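Local coordinates for protein beta-N-acetylhexosaminidase (Streptomyces plicatus, PDB 1JAK) that hydrolyses terminal N-acetylhexosamine residues from glycosides as a family 20 beta-N-acetylhexosaminidase, probably by substrate-assisted catalysis within an alpha/beta barrel, at residues 162-167 with 445-450; 192-197 with 250-255; 398-403 with 463-468. One frame throughout, in Å; residues are numbered along the deposited sequence.

Overall arrangement
All three contacts are buried in the catalytic alpha/beta barrel. Interactions 1 and 2 hold neighbouring strands of one parallel sheet: strand 159-165 pairs with 440-447 in the first, and 190-194 with the end of 246-250 in the second. Their centres lie about 11 Å apart, and A162 O and L164 N probably bond H192 N and H192 O between neighbouring strands 159-165 and 190-194. Interaction 3 instead ties a loop to the start of helix 465-474, and a probable hydrogen bond from L400 N to P446 O joins it to interaction 1. Chemistry follows place: a methionine-backed tryptophan platform under the inhibitor in 1, a histidine-carboxylate network in 2, an arginine gripping a backbone carbonyl in 3.

Interaction 1 (162-167 with 445-450); sequences AMLDVS and APLWTE. With IFG ((2R,3R,4S,5R)-2-acetamido-3,4-dihydroxy-5-hydroxymethyl-piperidine), chain F.
One side of the inhibitor pocket, the W448 ring, is backed here by M163 at the C-terminal end of two parallel barrel strands. The methyl CE of M163 lies 3.3 Å from the centroid of the six-membered ring of W448, almost exactly on the ring normal, a CH-pi contact; SD sits over the same face, making it a Met-aromatic contact as well. With CG anti to the backbone N (chi1 -176°) and a bend at chi3 (83°), the M163 chain curls its methyl under the indole, where CE also touches P446 CB. The piperidine of IFG covers the opposite face, its C3 over the ring, so the indole is sandwiched between thioether and inhibitor. D165 OD2 reaches the ring edge in plane, 3.4 Å from W448 CE3. The strands run in parallel register, with M163 N bonded to A445 O, L447 N to M163 O and D165 N to L447 O; a water bridges M163 O and A445 O. Just past the end of strand 440-447, T449 clamps D165 twice: T449 OG1 donates to D165 O at 2.8 Å, and T449 N points almost straight (177°) at D165 OD2, 3.1 Å away and above the carboxylate plane. D165 OD1 accepts from S167 N in an Asx turn, while OD2 also pairs with R168. E450 OE2 receives a very short bond, 2.5 Å, from IFG O4. Sugar stacked on a tryptophan and gripped by a carboxylate at the C-terminal strand ends is characteristic of the family 20 glycoside hydrolase barrel.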
# COMPACT_ATOMS: atom_id res chain seq x y z
N ALA A 162 -1.21 -0.07 -1.15
CA ALA A 162 -1.78 -0.04 0.18
C ALA A 162 -2.11 1.42 0.44
O ALA A 162 -1.32 2.30 0.10
CB ALA A 162 -0.75 -0.54 1.21
N MET A 163 -3.28 1.68 1.01
CA MET A 163 -3.65 3.06 1.30
C MET A 163 -3.72 3.29 2.80
O MET A 163 -4.14 2.41 3.55
CB MET A 163 -5.03 3.39 0.71
CG MET A 163 -5.43 4.85 0.91
SD MET A 163 -7.22 5.14 0.91
CE MET A 163 -7.60 4.73 2.63
N LEU A 164 -3.30 4.47 3.23
CA LEU A 164 -3.40 4.82 4.64
C LEU A 164 -4.19 6.11 4.70
O LEU A 164 -3.88 7.08 4.01
CB LEU A 164 -2.04 5.02 5.30
CG LEU A 164 -2.13 5.40 6.79
CD1 LEU A 164 -2.81 4.27 7.57
CD2 LEU A 164 -0.74 5.66 7.35
N ASP A 165 -5.23 6.11 5.53
CA ASP A 165 -6.10 7.26 5.74
C ASP A 165 -5.48 8.06 6.89
O ASP A 165 -5.47 7.60 8.03
CB ASP A 165 -7.50 6.76 6.12
CG ASP A 165 -8.46 7.86 6.56
OD1 ASP A 165 -8.09 9.06 6.59
OD2 ASP A 165 -9.61 7.51 6.90
N VAL A 166 -4.93 9.23 6.59
CA VAL A 166 -4.34 10.07 7.63
C VAL A 166 -5.25 11.27 7.90
O VAL A 166 -4.86 12.20 8.62
CB VAL A 166 -2.92 10.57 7.24
CG1 VAL A 166 -1.98 9.39 7.11
CG2 VAL A 166 -2.97 11.36 5.93
N SER A 167 -6.46 11.22 7.35
CA SER A 167 -7.43 12.30 7.52
C SER A 167 -8.34 12.08 8.73
O SER A 167 -8.57 13.01 9.52
CB SER A 167 -8.29 12.44 6.26
OG SER A 167 -7.52 12.85 5.14
N ALA A 445 -5.16 -2.39 -0.90
CA ALA A 445 -5.72 -2.69 0.42
C ALA A 445 -5.78 -1.38 1.20
O ALA A 445 -4.78 -0.94 1.77
CB ALA A 445 -4.83 -3.70 1.15
N PRO A 446 -6.96 -0.74 1.23
CA PRO A 446 -7.09 0.53 1.96
C PRO A 446 -7.33 0.34 3.45
O PRO A 446 -8.07 -0.55 3.86
CB PRO A 446 -8.30 1.20 1.30
CG PRO A 446 -8.45 0.48 -0.03
CD PRO A 446 -8.11 -0.93 0.33
N LEU A 447 -6.69 1.18 4.26
CA LEU A 447 -6.88 1.14 5.70
C LEU A 447 -7.45 2.49 6.13
O LEU A 447 -6.72 3.48 6.25
CB LEU A 447 -5.56 0.86 6.43
CG LEU A 447 -5.64 0.80 7.97
CD1 LEU A 447 -6.72 -0.19 8.41
CD2 LEU A 447 -4.28 0.39 8.53
N TRP A 448 -8.76 2.52 6.34
CA TRP A 448 -9.46 3.73 6.77
C TRP A 448 -9.29 3.88 8.28
O TRP A 448 -9.21 2.88 9.00
CB TRP A 448 -10.93 3.64 6.37
CG TRP A 448 -11.08 3.53 4.88
CD1 TRP A 448 -11.36 2.40 4.16
CD2 TRP A 448 -10.92 4.58 3.93
NE1 TRP A 448 -11.37 2.68 2.82
CE2 TRP A 448 -11.10 4.01 2.65
CE3 TRP A 448 -10.63 5.95 4.03
CZ2 TRP A 448 -11.01 4.77 1.47
CZ3 TRP A 448 -10.54 6.70 2.87
CH2 TRP A 448 -10.73 6.11 1.60
N THR A 449 -9.26 5.11 8.77
CA THR A 449 -9.01 5.29 10.19
C THR A 449 -10.06 5.93 11.10
O THR A 449 -9.71 6.50 12.13
CB THR A 449 -7.66 6.01 10.40
OG1 THR A 449 -7.65 7.26 9.69
CG2 THR A 449 -6.52 5.15 9.88
N GLU A 450 -11.34 5.82 10.75
CA GLU A 450 -12.37 6.37 11.62
C GLU A 450 -12.23 5.82 13.04
O GLU A 450 -12.48 6.54 14.01
CB GLU A 450 -13.77 6.01 11.11
CG GLU A 450 -14.32 6.92 10.03
CD GLU A 450 -14.01 6.43 8.63
OE1 GLU A 450 -13.10 5.60 8.46
OE2 GLU A 450 -14.68 6.91 7.69
N1 IFG F . -16.20 4.66 2.47
C2 IFG F . -15.43 5.92 2.34
C3 IFG F . -14.15 6.04 3.25
C4 IFG F . -14.33 5.44 4.66
C5 IFG F . -14.86 4.01 4.52
C6 IFG F . -15.05 3.24 5.82
C7 IFG F . -14.42 5.11 0.25
C8 IFG F . -13.95 5.22 -1.18
C9 IFG F . -16.20 3.95 3.76
N2 IFG F . -15.05 6.12 0.92
O7 IFG F . -14.22 4.04 0.80
O3 IFG F . -13.77 7.40 3.36
O4 IFG F . -15.28 6.22 5.38
O6 IFG F . -15.05 1.84 5.61
O HOH W 1 -3.10 -0.26 3.81

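Interaction 2 (192-197 with 250-255); sequences HLHLSD and EIDMPG
E250 gathers two histidines, H192 and H194, beside the active site of the alpha/beta barrel, where neighbouring parallel strands end. One oxygen, E250 OE1, accepts both bonds: H192 NE2 at 2.7 Å on the anti side, and H194 ND1 at 2.8 Å from well above the carboxylate plane. The H192 ring is turned 39° from the carboxylate and the H194 ring 78°, though each keeps OE1 near its own plane. The E250 side chain gets there stretched out, CG anti to the backbone N (chi1 -177°); its other oxygen, OE2, is bonded to W350 of the inhibitor pocket. Cutting E250 back to an alanine is likely to strand H192 NE2, H194 ND1 and W350 NE1 without their acceptors and leave each imidazole less firmly fixed. The far nitrogen, H194 NE2, donates to the anti lone pair of D197 OD2 at 2.6 Å; D197 OD1 in turn meets R168 and H256. Backbone bonds from E250 N to L193 O and from L195 N to E250 O close the strand pair, and L195 CB packs on I251 CD1. Past the strand ends, S196 OG donates to a water that in turn donates a hydrogen bond to D252 O, 2.7 Å on each side.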
# COMPACT_ATOMS: atom_id res chain seq x y z
N HIS A 192 -0.82 4.73 -1.41
CA HIS A 192 -1.89 5.69 -1.62
C HIS A 192 -2.13 6.40 -0.28
O HIS A 192 -2.40 5.76 0.73
CB HIS A 192 -3.14 4.91 -2.08
CG HIS A 192 -4.39 5.73 -2.21
ND1 HIS A 192 -5.61 5.16 -2.48
CD2 HIS A 192 -4.62 7.06 -2.06
CE1 HIS A 192 -6.54 6.10 -2.48
NE2 HIS A 192 -5.97 7.26 -2.23
N LEU A 193 -1.99 7.72 -0.28
CA LEU A 193 -2.21 8.49 0.94
C LEU A 193 -3.48 9.32 0.80
O LEU A 193 -3.60 10.13 -0.11
CB LEU A 193 -1.02 9.42 1.22
CG LEU A 193 0.30 8.75 1.60
CD1 LEU A 193 1.40 9.80 1.75
CD2 LEU A 193 0.12 7.98 2.91
N HIS A 194 -4.43 9.10 1.71
CA HIS A 194 -5.70 9.83 1.71
C HIS A 194 -5.41 11.07 2.56
O HIS A 194 -5.58 11.05 3.78
CB HIS A 194 -6.79 8.96 2.34
CG HIS A 194 -8.18 9.48 2.12
ND1 HIS A 194 -8.84 9.35 0.92
CD2 HIS A 194 -9.04 10.11 2.96
CE1 HIS A 194 -10.05 9.88 1.03
NE2 HIS A 194 -10.19 10.35 2.26
N LEU A 195 -4.97 12.13 1.89
CA LEU A 195 -4.56 13.38 2.54
C LEU A 195 -5.62 14.38 2.97
O LEU A 195 -5.30 15.35 3.67
CB LEU A 195 -3.55 14.09 1.63
CG LEU A 195 -2.25 13.35 1.33
CD1 LEU A 195 -1.48 14.11 0.26
CD2 LEU A 195 -1.41 13.22 2.60
N SER A 196 -6.86 14.18 2.56
CA SER A 196 -7.91 15.11 2.95
C SER A 196 -9.26 14.44 3.02
O SER A 196 -9.55 13.51 2.28
CB SER A 196 -7.97 16.29 1.96
OG SER A 196 -8.46 15.88 0.69
N ASP A 197 -10.10 14.92 3.93
CA ASP A 197 -11.44 14.40 4.07
C ASP A 197 -12.23 15.38 4.93
O ASP A 197 -11.84 16.54 5.06
CB ASP A 197 -11.42 13.00 4.69
CG ASP A 197 -12.60 12.16 4.24
OD1 ASP A 197 -13.73 12.42 4.69
OD2 ASP A 197 -12.39 11.24 3.41
N GLU A 250 -3.93 11.62 -2.57
CA GLU A 250 -5.34 11.83 -2.89
C GLU A 250 -5.90 13.05 -2.17
O GLU A 250 -5.72 13.21 -0.96
CB GLU A 250 -6.20 10.62 -2.49
CG GLU A 250 -7.69 10.79 -2.89
CD GLU A 250 -8.62 9.78 -2.22
OE1 GLU A 250 -8.13 8.75 -1.72
OE2 GLU A 250 -9.85 10.01 -2.22
N ILE A 251 -6.55 13.91 -2.94
CA ILE A 251 -7.25 15.07 -2.41
C ILE A 251 -8.66 14.78 -2.92
O ILE A 251 -8.95 14.92 -4.11
CB ILE A 251 -6.75 16.40 -3.00
CG1 ILE A 251 -5.33 16.68 -2.52
CG2 ILE A 251 -7.69 17.54 -2.57
CD1 ILE A 251 -5.20 16.82 -1.01
N ASP A 252 -9.52 14.32 -2.01
CA ASP A 252 -10.89 13.94 -2.37
C ASP A 252 -11.78 15.11 -2.76
O ASP A 252 -11.83 16.13 -2.07
CB ASP A 252 -11.52 13.18 -1.20
CG ASP A 252 -12.53 12.15 -1.65
OD1 ASP A 252 -13.11 12.31 -2.75
OD2 ASP A 252 -12.77 11.18 -0.89
N MET A 253 -12.50 14.96 -3.88
CA MET A 253 -13.41 15.99 -4.36
C MET A 253 -14.45 15.36 -5.29
O MET A 253 -14.19 14.34 -5.93
CB MET A 253 -12.62 17.07 -5.12
CG MET A 253 -11.75 16.54 -6.24
SD MET A 253 -10.76 17.83 -7.02
CE MET A 253 -9.40 17.98 -5.84
N PRO A 254 -15.66 15.95 -5.37
CA PRO A 254 -16.13 17.15 -4.68
C PRO A 254 -16.69 16.84 -3.29
O PRO A 254 -17.01 17.74 -2.52
CB PRO A 254 -17.20 17.68 -5.62
CG PRO A 254 -17.84 16.42 -6.11
CD PRO A 254 -16.64 15.51 -6.38
N GLY A 255 -16.81 15.55 -2.98
CA GLY A 255 -17.31 15.15 -1.68
C GLY A 255 -16.15 14.97 -0.71
O GLY A 255 -15.00 15.11 -1.10
O HOH W 2 -11.05 16.58 0.48
O HOH W 3 -8.10 12.33 0.34

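Interaction 3 (398-403 with 463-468). With IFG ((2R,3R,4S,5R)-2-acetamido-3,4-dihydroxy-5-hydroxymethyl-piperidine), chain F.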
# COMPACT_ATOMS: atom_id res chain seq x y z
N THR A 398 -10.87 -6.24 0.60
CA THR A 398 -9.59 -5.63 0.98
C THR A 398 -9.60 -4.37 1.83
O THR A 398 -8.56 -3.74 2.00
CB THR A 398 -8.74 -5.37 -0.27
OG1 THR A 398 -9.31 -4.30 -1.04
CG2 THR A 398 -8.67 -6.62 -1.14
N TYR A 399 -10.76 -3.98 2.35
CA TYR A 399 -10.83 -2.81 3.22
C TYR A 399 -10.38 -3.31 4.59
O TYR A 399 -11.11 -4.04 5.28
CB TYR A 399 -12.27 -2.28 3.27
CG TYR A 399 -12.53 -1.18 2.26
CD1 TYR A 399 -11.93 -1.21 1.00
CD2 TYR A 399 -13.37 -0.11 2.57
CE1 TYR A 399 -12.15 -0.19 0.08
CE2 TYR A 399 -13.59 0.92 1.66
CZ TYR A 399 -12.97 0.88 0.41
OH TYR A 399 -13.15 1.90 -0.48
N LEU A 400 -9.16 -2.94 4.98
CA LEU A 400 -8.59 -3.40 6.24
C LEU A 400 -9.23 -2.85 7.51
O LEU A 400 -8.93 -3.31 8.60
CB LEU A 400 -7.08 -3.13 6.24
CG LEU A 400 -6.34 -3.79 5.07
CD1 LEU A 400 -4.91 -3.26 5.00
CD2 LEU A 400 -6.34 -5.31 5.23
N ASP A 401 -10.11 -1.86 7.36
CA ASP A 401 -10.79 -1.29 8.52
C ASP A 401 -12.06 -2.09 8.84
O ASP A 401 -12.70 -1.86 9.86
CB ASP A 401 -11.17 0.17 8.26
CG ASP A 401 -12.16 0.31 7.11
OD1 ASP A 401 -11.91 -0.27 6.04
OD2 ASP A 401 -13.18 1.02 7.28
N MET A 402 -12.41 -3.03 7.97
CA MET A 402 -13.62 -3.82 8.20
C MET A 402 -13.41 -4.91 9.24
O MET A 402 -12.39 -5.60 9.24
CB MET A 402 -14.13 -4.44 6.89
CG MET A 402 -15.65 -4.43 6.74
SD MET A 402 -16.37 -2.76 6.77
CE MET A 402 -15.58 -2.03 5.33
N LYS A 403 -14.36 -5.05 10.15
CA LYS A 403 -14.28 -6.05 11.21
C LYS A 403 -14.18 -7.47 10.67
O LYS A 403 -14.75 -7.80 9.63
CB LYS A 403 -15.51 -5.96 12.12
CG LYS A 403 -15.59 -4.69 12.94
CD LYS A 403 -16.82 -4.72 13.84
CE LYS A 403 -16.92 -3.45 14.68
NZ LYS A 403 -18.11 -3.48 15.57
N PHE A 463 -3.00 -6.57 9.79
CA PHE A 463 -2.54 -7.96 9.83
C PHE A 463 -3.61 -8.85 10.46
O PHE A 463 -4.20 -8.49 11.48
CB PHE A 463 -1.24 -8.07 10.62
CG PHE A 463 -0.07 -7.39 9.96
CD1 PHE A 463 0.13 -6.02 10.09
CD2 PHE A 463 0.84 -8.13 9.20
CE1 PHE A 463 1.21 -5.39 9.47
CE2 PHE A 463 1.92 -7.52 8.58
CZ PHE A 463 2.11 -6.14 8.71
N PRO A 464 -3.77 -10.08 9.95
CA PRO A 464 -3.07 -10.75 8.85
C PRO A 464 -3.58 -10.66 7.41
O PRO A 464 -3.14 -11.43 6.56
CB PRO A 464 -3.06 -12.20 9.33
CG PRO A 464 -4.47 -12.33 9.84
CD PRO A 464 -4.70 -11.02 10.61
N ARG A 465 -4.50 -9.75 7.11
CA ARG A 465 -5.02 -9.65 5.75
C ARG A 465 -4.11 -8.94 4.75
O ARG A 465 -4.19 -9.19 3.54
CB ARG A 465 -6.40 -8.99 5.77
CG ARG A 465 -7.47 -9.83 6.47
CD ARG A 465 -8.79 -9.09 6.63
NE ARG A 465 -8.65 -7.90 7.47
CZ ARG A 465 -9.67 -7.19 7.95
NH1 ARG A 465 -10.92 -7.54 7.67
NH2 ARG A 465 -9.43 -6.12 8.71
N LEU A 466 -3.24 -8.06 5.24
CA LEU A 466 -2.33 -7.30 4.38
C LEU A 466 -1.48 -8.16 3.43
O LEU A 466 -1.38 -7.87 2.24
CB LEU A 466 -1.42 -6.41 5.23
CG LEU A 466 -0.48 -5.47 4.48
CD1 LEU A 466 -1.28 -4.38 3.78
CD2 LEU A 466 0.51 -4.85 5.46
N PRO A 467 -0.85 -9.23 3.94
CA PRO A 467 -0.03 -10.08 3.07
C PRO A 467 -0.84 -10.74 1.95
O PRO A 467 -0.35 -10.93 0.84
CB PRO A 467 0.56 -11.12 4.03
CG PRO A 467 0.56 -10.42 5.35
CD PRO A 467 -0.76 -9.68 5.34
N GLY A 468 -2.08 -11.08 2.27
CA GLY A 468 -2.95 -11.73 1.30
C GLY A 468 -3.25 -10.88 0.08
O GLY A 468 -3.23 -11.38 -1.05
N1 IFG F . -16.20 4.66 2.47
C2 IFG F . -15.43 5.92 2.34
C3 IFG F . -14.15 6.04 3.25
C4 IFG F . -14.33 5.44 4.66
C5 IFG F . -14.86 4.01 4.52
C6 IFG F . -15.05 3.24 5.82
C7 IFG F . -14.42 5.11 0.25
C8 IFG F . -13.95 5.22 -1.18
C9 IFG F . -16.20 3.95 3.76
N2 IFG F . -15.05 6.12 0.92
O7 IFG F . -14.22 4.04 0.80
O3 IFG F . -13.77 7.40 3.36
O4 IFG F . -15.28 6.22 5.38
O6 IFG F . -15.05 1.84 5.61
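R465 grips M402 O behind the turn whose Y399 and D401 hold the inhibitor. In the first shell Y399 OH donates to the acetamido oxygen O7 of IFG at 2.7 Å, and D401 OD2 accepts from the hydroxymethyl O6 of IFG at 2.6 Å. Both residues belong to a type I beta turn, Y399 to M402, closed by M402 N to Y399 O. The guanidinium of R465 meets it end-on: NH1 and NH2 both donate to M402 O, at 2.9 and 3.1 Å, with that oxygen only 4° out of the guanidinium plane. A bend at chi3 (-63°) brings the two nitrogens round to this one carbonyl, and NH2 has a further acceptor in M461 O. The guanidinium N-H groups are thus directed at backbone oxygens, which probably steadies the turn and its three pocket residues, Y399, D401 and M402. L400 lies alongside the arginine, running the other way, with CD2 3.7 Å from R465 CB, while its CD1 meets L466 CD1 at 4.0 Å. L400 also rests on A445, L447 and Y179, and L466 on V183; the contact therefore lies between strand 440-447, helix 173-184 and the first turn of helix 465-474.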